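Local coordinates for protein lactate racemase (Thermoanaerobacterium thermosaccharolyticum, PDB 2YJG) that interconverts the D and L isomers of lactate, using a nickel pincer cofactor derived from nicotinic acid mononucleotide that is absent from this apoprotein, at residues A[173-178]-A[295-300]; A[300-305]-A[413-418]. All coordinates share one frame; numbering follows the deposited sequence.

Helix 293-305 illustrates how one element can serve an active site at one end and a sheet at the other. In interaction 1 its earlier turns meet the turn 173-178 of the N-terminal domain; in interaction 2 its later turns rest on 413-418 of the C-terminal domain. The centres of the two contacts lie about 11 Å apart, with Met300 common to both segments of the helix; the contacts also touch, Phe175 CB lying 3.7 Å from Thr301 OG1. Interaction 1 holds the probable proton-transfer residue His174 and the probable substrate ligands Gln295 and Lys298. The side chain of Lys298 is about 6 Å from that of Arg75, a probable cofactor ligand.

Interaction 1 (A[173-178]-A[295-300]); sequences PHFFAG and QSVKGM
Phe175 and Lys298 bring the two backbones nearest, their CA atoms 6.1 Å apart, where the turn after strand 173-174 faces a kinked part of helix 293-305. The Phe175 ring is the centre of the contact. Its CG sits in the crowded position between the backbone N and the carbonyl carbon (chi1 72°), which carries the ring out to the helix. Lys298 crosses it at about a right angle, laying its aliphatic chain over one face: Lys298 CG is 3.6 Å from the Phe175 ring centroid and almost on the ring normal, a CH-pi contact. Farther along, Lys298 CE passes 3.8 Å from Phe175 CE1. Val297 approaches at the ring's edge instead, with CG1 4.2 Å from Phe175 CE2. The opposite face is taken by Phe176, whose CD2 lies toward the rim of the Phe175 ring, and Phe176 in turn receives His174 NE2 over the centre of its own ring, 3.4 Å above the plane. His200, a probable nickel ligand, also meets Phe176.

Beyond the aromatic face Lys298 stays extended, and its NZ reaches Gln295 OE1 at 2.8 Å. The bond lies in the carbonyl plane on a lone pair (C=O...N 138°), tying together two residues that probably bind substrate. A serine here removes the face on which the Lys298 chain lies, and would probably leave that chain freer to swing and Phe176 CD2 without its neighbour.

This is an interdomain contact in which a CH-pi contact helps to position the chain and the amine does the reaching. The methylenes rest against an aromatic face, which places Lys298 NZ 5.4 Å from His174 ND1, not in contact with it but consistent with both groups addressing one lactate molecule in the cleft.

Interaction 2 (A[300-305]-A[413-418]); sequences MTAGEA and NVIPDG
Ala302 meets both Ile415 and Gly418 where helix 293-305 lies against strand 412-415 and the loop that follows it. Methyl groups set against backbone carbonyls make the first kind of contact, and it runs in both directions. From the strand, Ile415 holds CG1 anti to its carbonyl carbon (chi1 -48°), and the chain then runs extended, which makes CD1 the branch presented to the helix. That methyl reaches the helix backbone before it reaches any side chain: Ile415 CD1 is 3.7 Å from Ala302 O. From the helix, Ala302 points its CB at the loop and comes within 3.2 Å of Gly418 O, a close van der Waals approach. Small residues permit it: the CA atoms of Ala302 and Gly418 are only 5.5 Å apart, and a side chain on Gly418 would point at the helix.

The second kind is apolar, methyl on methyl, and looser, with Ala302 CB 4.5 Å from Ile415 CD1. Val423 of strand 422-425 touches Ala302, Ala305 and Ile415, extending this apolar patch.

In the fold this is a helix packed on a parallel beta-sheet. Helix 293-305 is the connection of a beta-alpha-beta unit between the adjacent parallel strands 279-283 and 311-316, and strand 412-415 flanks 279-283 on its other side, between it and strand 22-25.

Hydrogen bonding, the third kind, keeps each partner in shape. The helix bonds within itself, as from Glu304 N to Met300 O (2.7 Å). Segment 413-418 is held by strand 279-283, where Ile415 pairs through its backbone with Ile281 and its O accepts from Thr282 OG1, and by the residue that follows it: Asp417 OD1 receives Val419 N in an Asx turn, a bond that helps shape the loop presenting Gly418 O to the Ala302 methyl.

Interaction 1 (A[173-178]-A[295-300])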
ATOM      1  N   PRO A 173      -5.448 -30.218   3.242  1.00 10.67           N
ATOM      2  CA  PRO A 173      -4.877 -31.309   2.486  1.00 11.71           C
ATOM      3  C   PRO A 173      -4.377 -30.804   1.159  1.00 12.04           C
ATOM      4  O   PRO A 173      -4.882 -29.810   0.665  1.00 12.33           O
ATOM      5  CB  PRO A 173      -6.085 -32.221   2.255  1.00 11.84           C
ATOM      6  CG  PRO A 173      -6.994 -31.928   3.429  1.00 12.91           C
ATOM      7  CD  PRO A 173      -6.842 -30.490   3.621  1.00 12.44           C
ATOM      8  N   HIS A 174      -3.430 -31.501   0.572  1.00 11.20           N
ATOM      9  CA  HIS A 174      -2.943 -31.160  -0.781  1.00 10.81           C
ATOM     10  C   HIS A 174      -2.699 -32.437  -1.550  1.00 11.10           C
ATOM     11  O   HIS A 174      -2.014 -33.387  -1.048  1.00  9.82           O
ATOM     12  CB  HIS A 174      -1.695 -30.276  -0.685  1.00 11.38           C
ATOM     13  CG  HIS A 174      -1.119 -29.939  -2.014  1.00 13.24           C
ATOM     14  ND1 HIS A 174      -1.216 -28.692  -2.606  1.00 20.25           N
ATOM     15  CD2 HIS A 174      -0.447 -30.722  -2.889  1.00  4.85           C
ATOM     16  CE1 HIS A 174      -0.615 -28.738  -3.795  1.00 11.80           C
ATOM     17  NE2 HIS A 174      -0.150 -29.959  -3.979  1.00 17.43           N
ATOM     18  N   PHE A 175      -3.215 -32.484  -2.766  1.00 10.51           N
ATOM     19  CA  PHE A 175      -3.319 -33.727  -3.501  1.00 10.06           C
ATOM     20  C   PHE A 175      -2.000 -34.376  -3.979  1.00 11.66           C
ATOM     21  O   PHE A 175      -2.020 -35.541  -4.425  1.00 12.78           O
ATOM     22  CB  PHE A 175      -4.308 -33.618  -4.638  1.00 10.85           C
ATOM     23  CG  PHE A 175      -3.873 -32.767  -5.839  1.00  9.12           C
ATOM     24  CD1 PHE A 175      -3.162 -31.577  -5.678  1.00 14.53           C
ATOM     25  CD2 PHE A 175      -4.255 -33.140  -7.113  1.00 13.63           C
ATOM     26  CE1 PHE A 175      -2.817 -30.850  -6.759  1.00 15.69           C
ATOM     27  CE2 PHE A 175      -3.918 -32.371  -8.221  1.00 15.26           C
ATOM     28  CZ  PHE A 175      -3.212 -31.184  -7.995  1.00 14.68           C
ATOM     29  N   PHE A 176      -0.887 -33.650  -3.931  1.00 12.20           N
ATOM     30  CA  PHE A 176       0.421 -34.344  -4.100  1.00 12.40           C
ATOM     31  C   PHE A 176       1.511 -34.008  -3.095  1.00 11.91           C
ATOM     32  O   PHE A 176       2.417 -34.785  -2.973  1.00 12.11           O
ATOM     33  CB  PHE A 176       0.963 -34.238  -5.549  1.00 12.19           C
ATOM     34  CG  PHE A 176       1.149 -32.854  -6.054  1.00 12.93           C
ATOM     35  CD1 PHE A 176       2.324 -32.169  -5.794  1.00 15.16           C
ATOM     36  CD2 PHE A 176       0.192 -32.262  -6.888  1.00 14.03           C
ATOM     37  CE1 PHE A 176       2.547 -30.887  -6.293  1.00 18.55           C
ATOM     38  CE2 PHE A 176       0.396 -30.981  -7.409  1.00 16.81           C
ATOM     39  CZ  PHE A 176       1.559 -30.280  -7.114  1.00 17.71           C
ATOM     40  N   ALA A 177       1.462 -32.863  -2.424  1.00  9.95           N
ATOM     41  CA  ALA A 177       2.371 -32.558  -1.330  1.00 10.79           C
ATOM     42  C   ALA A 177       1.865 -33.023   0.039  1.00 12.10           C
ATOM     43  O   ALA A 177       2.520 -32.805   1.039  1.00 12.70           O
ATOM     44  CB  ALA A 177       2.640 -31.034  -1.261  1.00  9.99           C
ATOM     45  N   GLY A 178       0.688 -33.647   0.076  1.00 12.50           N
ATOM     46  CA  GLY A 178       0.135 -34.215   1.316  1.00 11.36           C
ATOM     47  C   GLY A 178      -0.679 -33.202   2.058  1.00 11.79           C
ATOM     48  O   GLY A 178      -1.901 -33.361   2.245  1.00 10.92           O
ATOM     49  N   GLN A 295      -8.005 -26.775 -11.617  1.00 12.84           N
ATOM     50  CA  GLN A 295      -8.242 -26.944 -10.178  1.00 11.22           C
ATOM     51  C   GLN A 295      -9.068 -28.182  -9.888  1.00 11.57           C
ATOM     52  O   GLN A 295      -8.897 -28.828  -8.878  1.00 11.57           O
ATOM     53  CB  GLN A 295      -8.947 -25.713  -9.574  1.00 13.18           C
ATOM     54  CG  GLN A 295      -8.068 -24.502  -9.410  1.00 13.06           C
ATOM     55  CD  GLN A 295      -6.860 -24.758  -8.625  1.00 17.21           C
ATOM     56  OE1 GLN A 295      -6.895 -25.415  -7.578  1.00 16.67           O
ATOM     57  NE2 GLN A 295      -5.724 -24.215  -9.110  1.00 19.52           N
ATOM     58  N   SER A 296      -9.980 -28.500 -10.783  1.00 11.64           N
ATOM     59  CA  SER A 296     -10.934 -29.625 -10.566  1.00 12.34           C
ATOM     60  C   SER A 296     -10.314 -31.023 -10.567  1.00 12.71           C
ATOM     61  O   SER A 296     -10.909 -31.966 -10.016  1.00 11.31           O
ATOM     62  CB  SER A 296     -12.039 -29.580 -11.607  1.00 12.27           C
ATOM     63  OG  SER A 296     -11.612 -30.143 -12.862  1.00 18.10           O
ATOM     64  N   VAL A 297      -9.110 -31.149 -11.124  1.00 11.79           N
ATOM     65  CA  VAL A 297      -8.332 -32.381 -10.949  1.00 10.25           C
ATOM     66  C   VAL A 297      -8.161 -32.719  -9.458  1.00 10.79           C
ATOM     67  O   VAL A 297      -8.083 -33.886  -9.128  1.00 13.08           O
ATOM     68  CB  VAL A 297      -6.986 -32.278 -11.656  1.00 12.05           C
ATOM     69  CG1 VAL A 297      -6.143 -33.650 -11.574  1.00 11.62           C
ATOM     70  CG2 VAL A 297      -7.188 -31.853 -13.135  1.00  7.70           C
ATOM     71  N   LYS A 298      -8.098 -31.740  -8.567  1.00 11.43           N
ATOM     72  CA  LYS A 298      -7.990 -32.003  -7.104  1.00 12.16           C
ATOM     73  C   LYS A 298      -9.150 -32.846  -6.528  1.00 12.41           C
ATOM     74  O   LYS A 298      -8.922 -33.951  -5.939  1.00 13.52           O
ATOM     75  CB  LYS A 298      -7.809 -30.729  -6.337  1.00 12.72           C
ATOM     76  CG  LYS A 298      -6.507 -29.944  -6.751  1.00 16.50           C
ATOM     77  CD  LYS A 298      -6.463 -28.595  -6.148  1.00 17.33           C
ATOM     78  CE  LYS A 298      -5.150 -27.865  -6.443  1.00 17.06           C
ATOM     79  NZ  LYS A 298      -5.073 -26.516  -5.723  1.00 16.01           N
ATOM     80  N   GLY A 299     -10.366 -32.392  -6.786  1.00 11.23           N
ATOM     81  CA  GLY A 299     -11.607 -33.135  -6.414  1.00 10.97           C
ATOM     82  C   GLY A 299     -11.678 -34.485  -7.110  1.00 12.15           C
ATOM     83  O   GLY A 299     -12.156 -35.480  -6.574  1.00 11.42           O
ATOM     84  N   MET A 300     -11.217 -34.546  -8.362  1.00 11.27           N
ATOM     85  CA  MET A 300     -11.223 -35.817  -9.049  1.00 11.38           C
ATOM     86  C   MET A 300     -10.370 -36.894  -8.383  1.00 10.79           C
ATOM     87  O   MET A 300     -10.712 -38.108  -8.463  1.00  9.20           O
ATOM     88  CB  MET A 300     -10.724 -35.683 -10.495  1.00 10.07           C
ATOM     89  CG  MET A 300     -11.540 -34.752 -11.395  1.00 12.02           C
ATOM     90  SD  MET A 300     -10.859 -34.723 -13.056  1.00 11.98           S
ATOM     91  CE  MET A 300     -11.820 -33.389 -13.727  1.00 10.30           C
TER

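Interaction 2 (A[300-305]-A[413-418])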
ATOM      1  N   MET A 300     -11.217 -34.546  -8.362  1.00 11.27           N
ATOM      2  CA  MET A 300     -11.223 -35.817  -9.049  1.00 11.38           C
ATOM      3  C   MET A 300     -10.370 -36.894  -8.383  1.00 10.79           C
ATOM      4  O   MET A 300     -10.712 -38.108  -8.463  1.00  9.20           O
ATOM      5  CB  MET A 300     -10.724 -35.683 -10.495  1.00 10.07           C
ATOM      6  CG  MET A 300     -11.540 -34.752 -11.395  1.00 12.02           C
ATOM      7  SD  MET A 300     -10.859 -34.723 -13.056  1.00 11.98           S
ATOM      8  CE  MET A 300     -11.820 -33.389 -13.727  1.00 10.30           C
ATOM      9  N   THR A 301      -9.264 -36.463  -7.766  1.00  9.71           N
ATOM     10  CA  THR A 301      -8.395 -37.407  -7.025  1.00  9.34           C
ATOM     11  C   THR A 301      -9.120 -38.012  -5.810  1.00 10.50           C
ATOM     12  O   THR A 301      -8.829 -39.148  -5.450  1.00  9.79           O
ATOM     13  CB  THR A 301      -7.023 -36.830  -6.533  1.00  9.43           C
ATOM     14  OG1 THR A 301      -7.196 -35.833  -5.515  1.00  9.09           O
ATOM     15  CG2 THR A 301      -6.128 -36.338  -7.738  1.00  8.67           C
ATOM     16  N   ALA A 302     -10.027 -37.248  -5.172  1.00 10.51           N
ATOM     17  CA  ALA A 302     -10.819 -37.760  -4.038  1.00 11.36           C
ATOM     18  C   ALA A 302     -11.774 -38.794  -4.648  1.00 11.06           C
ATOM     19  O   ALA A 302     -11.939 -39.868  -4.086  1.00 12.29           O
ATOM     20  CB  ALA A 302     -11.612 -36.619  -3.353  1.00 13.13           C
ATOM     21  N   GLY A 303     -12.352 -38.470  -5.808  1.00 11.27           N
ATOM     22  CA  GLY A 303     -13.085 -39.450  -6.623  1.00 11.99           C
ATOM     23  C   GLY A 303     -12.349 -40.749  -6.919  1.00 13.76           C
ATOM     24  O   GLY A 303     -12.882 -41.882  -6.729  1.00 14.54           O
ATOM     25  N   GLU A 304     -11.117 -40.609  -7.417  1.00 11.70           N
ATOM     26  CA  GLU A 304     -10.301 -41.711  -7.822  1.00 13.39           C
ATOM     27  C   GLU A 304     -10.122 -42.704  -6.673  1.00 12.68           C
ATOM     28  O   GLU A 304     -10.231 -43.896  -6.883  1.00 13.45           O
ATOM     29  CB  GLU A 304      -8.906 -41.182  -8.186  1.00 15.35           C
ATOM     30  CG  GLU A 304      -7.884 -42.205  -8.693  1.00 14.81           C
ATOM     31  CD  GLU A 304      -6.499 -41.543  -8.882  1.00 16.78           C
ATOM     32  OE1 GLU A 304      -6.223 -40.551  -8.205  1.00 12.25           O
ATOM     33  OE2 GLU A 304      -5.668 -42.036  -9.680  1.00 15.13           O
ATOM     34  N   ALA A 305      -9.803 -42.186  -5.498  1.00 12.06           N
ATOM     35  CA  ALA A 305      -9.567 -42.954  -4.316  1.00 12.89           C
ATOM     36  C   ALA A 305     -10.818 -43.707  -3.806  1.00 13.68           C
ATOM     37  O   ALA A 305     -10.667 -44.753  -3.174  1.00 13.47           O
ATOM     38  CB  ALA A 305      -8.993 -42.064  -3.252  1.00 14.44           C
ATOM     39  N   ASN A 413     -20.755 -43.758  -4.262  1.00 17.88           N
ATOM     40  CA  ASN A 413     -20.156 -43.006  -3.204  1.00 16.58           C
ATOM     41  C   ASN A 413     -20.426 -41.526  -3.446  1.00 17.57           C
ATOM     42  O   ASN A 413     -20.145 -41.044  -4.526  1.00 18.82           O
ATOM     43  CB  ASN A 413     -18.636 -43.262  -3.138  1.00 15.98           C
ATOM     44  CG  ASN A 413     -18.233 -44.482  -2.296  1.00 17.92           C
ATOM     45  OD1 ASN A 413     -17.159 -45.085  -2.520  1.00 16.90           O
ATOM     46  ND2 ASN A 413     -19.021 -44.797  -1.292  1.00 12.94           N
ATOM     47  N   VAL A 414     -20.891 -40.778  -2.443  1.00 16.75           N
ATOM     48  CA  VAL A 414     -21.105 -39.314  -2.565  1.00 15.70           C
ATOM     49  C   VAL A 414     -20.151 -38.571  -1.691  1.00 15.39           C
ATOM     50  O   VAL A 414     -20.142 -38.749  -0.474  1.00 16.54           O
ATOM     51  CB  VAL A 414     -22.580 -38.894  -2.198  1.00 16.15           C
ATOM     52  CG1 VAL A 414     -22.776 -37.352  -2.380  1.00 17.09           C
ATOM     53  CG2 VAL A 414     -23.582 -39.682  -3.081  1.00 16.31           C
ATOM     54  N   ILE A 415     -19.307 -37.733  -2.292  1.00 14.19           N
ATOM     55  CA  ILE A 415     -18.336 -36.977  -1.547  1.00 12.41           C
ATOM     56  C   ILE A 415     -18.669 -35.519  -1.870  1.00 14.00           C
ATOM     57  O   ILE A 415     -18.172 -34.987  -2.874  1.00 11.00           O
ATOM     58  CB  ILE A 415     -16.911 -37.254  -2.024  1.00 14.10           C
ATOM     59  CG1 ILE A 415     -16.652 -38.783  -2.140  1.00 14.76           C
ATOM     60  CG2 ILE A 415     -15.915 -36.541  -1.090  1.00 13.68           C
ATOM     61  CD1 ILE A 415     -15.187 -39.165  -2.485  1.00 15.30           C
ATOM     62  N   PRO A 416     -19.513 -34.875  -1.045  1.00 15.33           N
ATOM     63  CA  PRO A 416     -20.038 -33.586  -1.514  1.00 17.15           C
ATOM     64  C   PRO A 416     -18.993 -32.495  -1.764  1.00 17.59           C
ATOM     65  O   PRO A 416     -19.163 -31.711  -2.694  1.00 19.78           O
ATOM     66  CB  PRO A 416     -21.041 -33.155  -0.437  1.00 17.48           C
ATOM     67  CG  PRO A 416     -21.223 -34.405   0.498  1.00 18.53           C
ATOM     68  CD  PRO A 416     -20.118 -35.351   0.223  1.00 15.28           C
ATOM     69  N   ASP A 417     -17.926 -32.466  -0.980  1.00 19.30           N
ATOM     70  CA  ASP A 417     -16.800 -31.573  -1.217  1.00 19.14           C
ATOM     71  C   ASP A 417     -15.480 -32.358  -1.391  1.00 19.25           C
ATOM     72  O   ASP A 417     -14.833 -32.800  -0.421  1.00 18.78           O
ATOM     73  CB  ASP A 417     -16.697 -30.579  -0.098  1.00 18.89           C
ATOM     74  CG  ASP A 417     -15.567 -29.534  -0.313  1.00 22.98           C
ATOM     75  OD1 ASP A 417     -14.619 -29.786  -1.099  1.00 22.20           O
ATOM     76  OD2 ASP A 417     -15.643 -28.460   0.320  1.00 23.81           O
ATOM     77  N   GLY A 418     -15.136 -32.563  -2.654  1.00 18.09           N
ATOM     78  CA  GLY A 418     -13.974 -33.331  -3.046  1.00 18.29           C
ATOM     79  C   GLY A 418     -12.605 -32.758  -2.671  1.00 17.94           C
ATOM     80  O   GLY A 418     -11.623 -33.492  -2.604  1.00 17.26           O
TER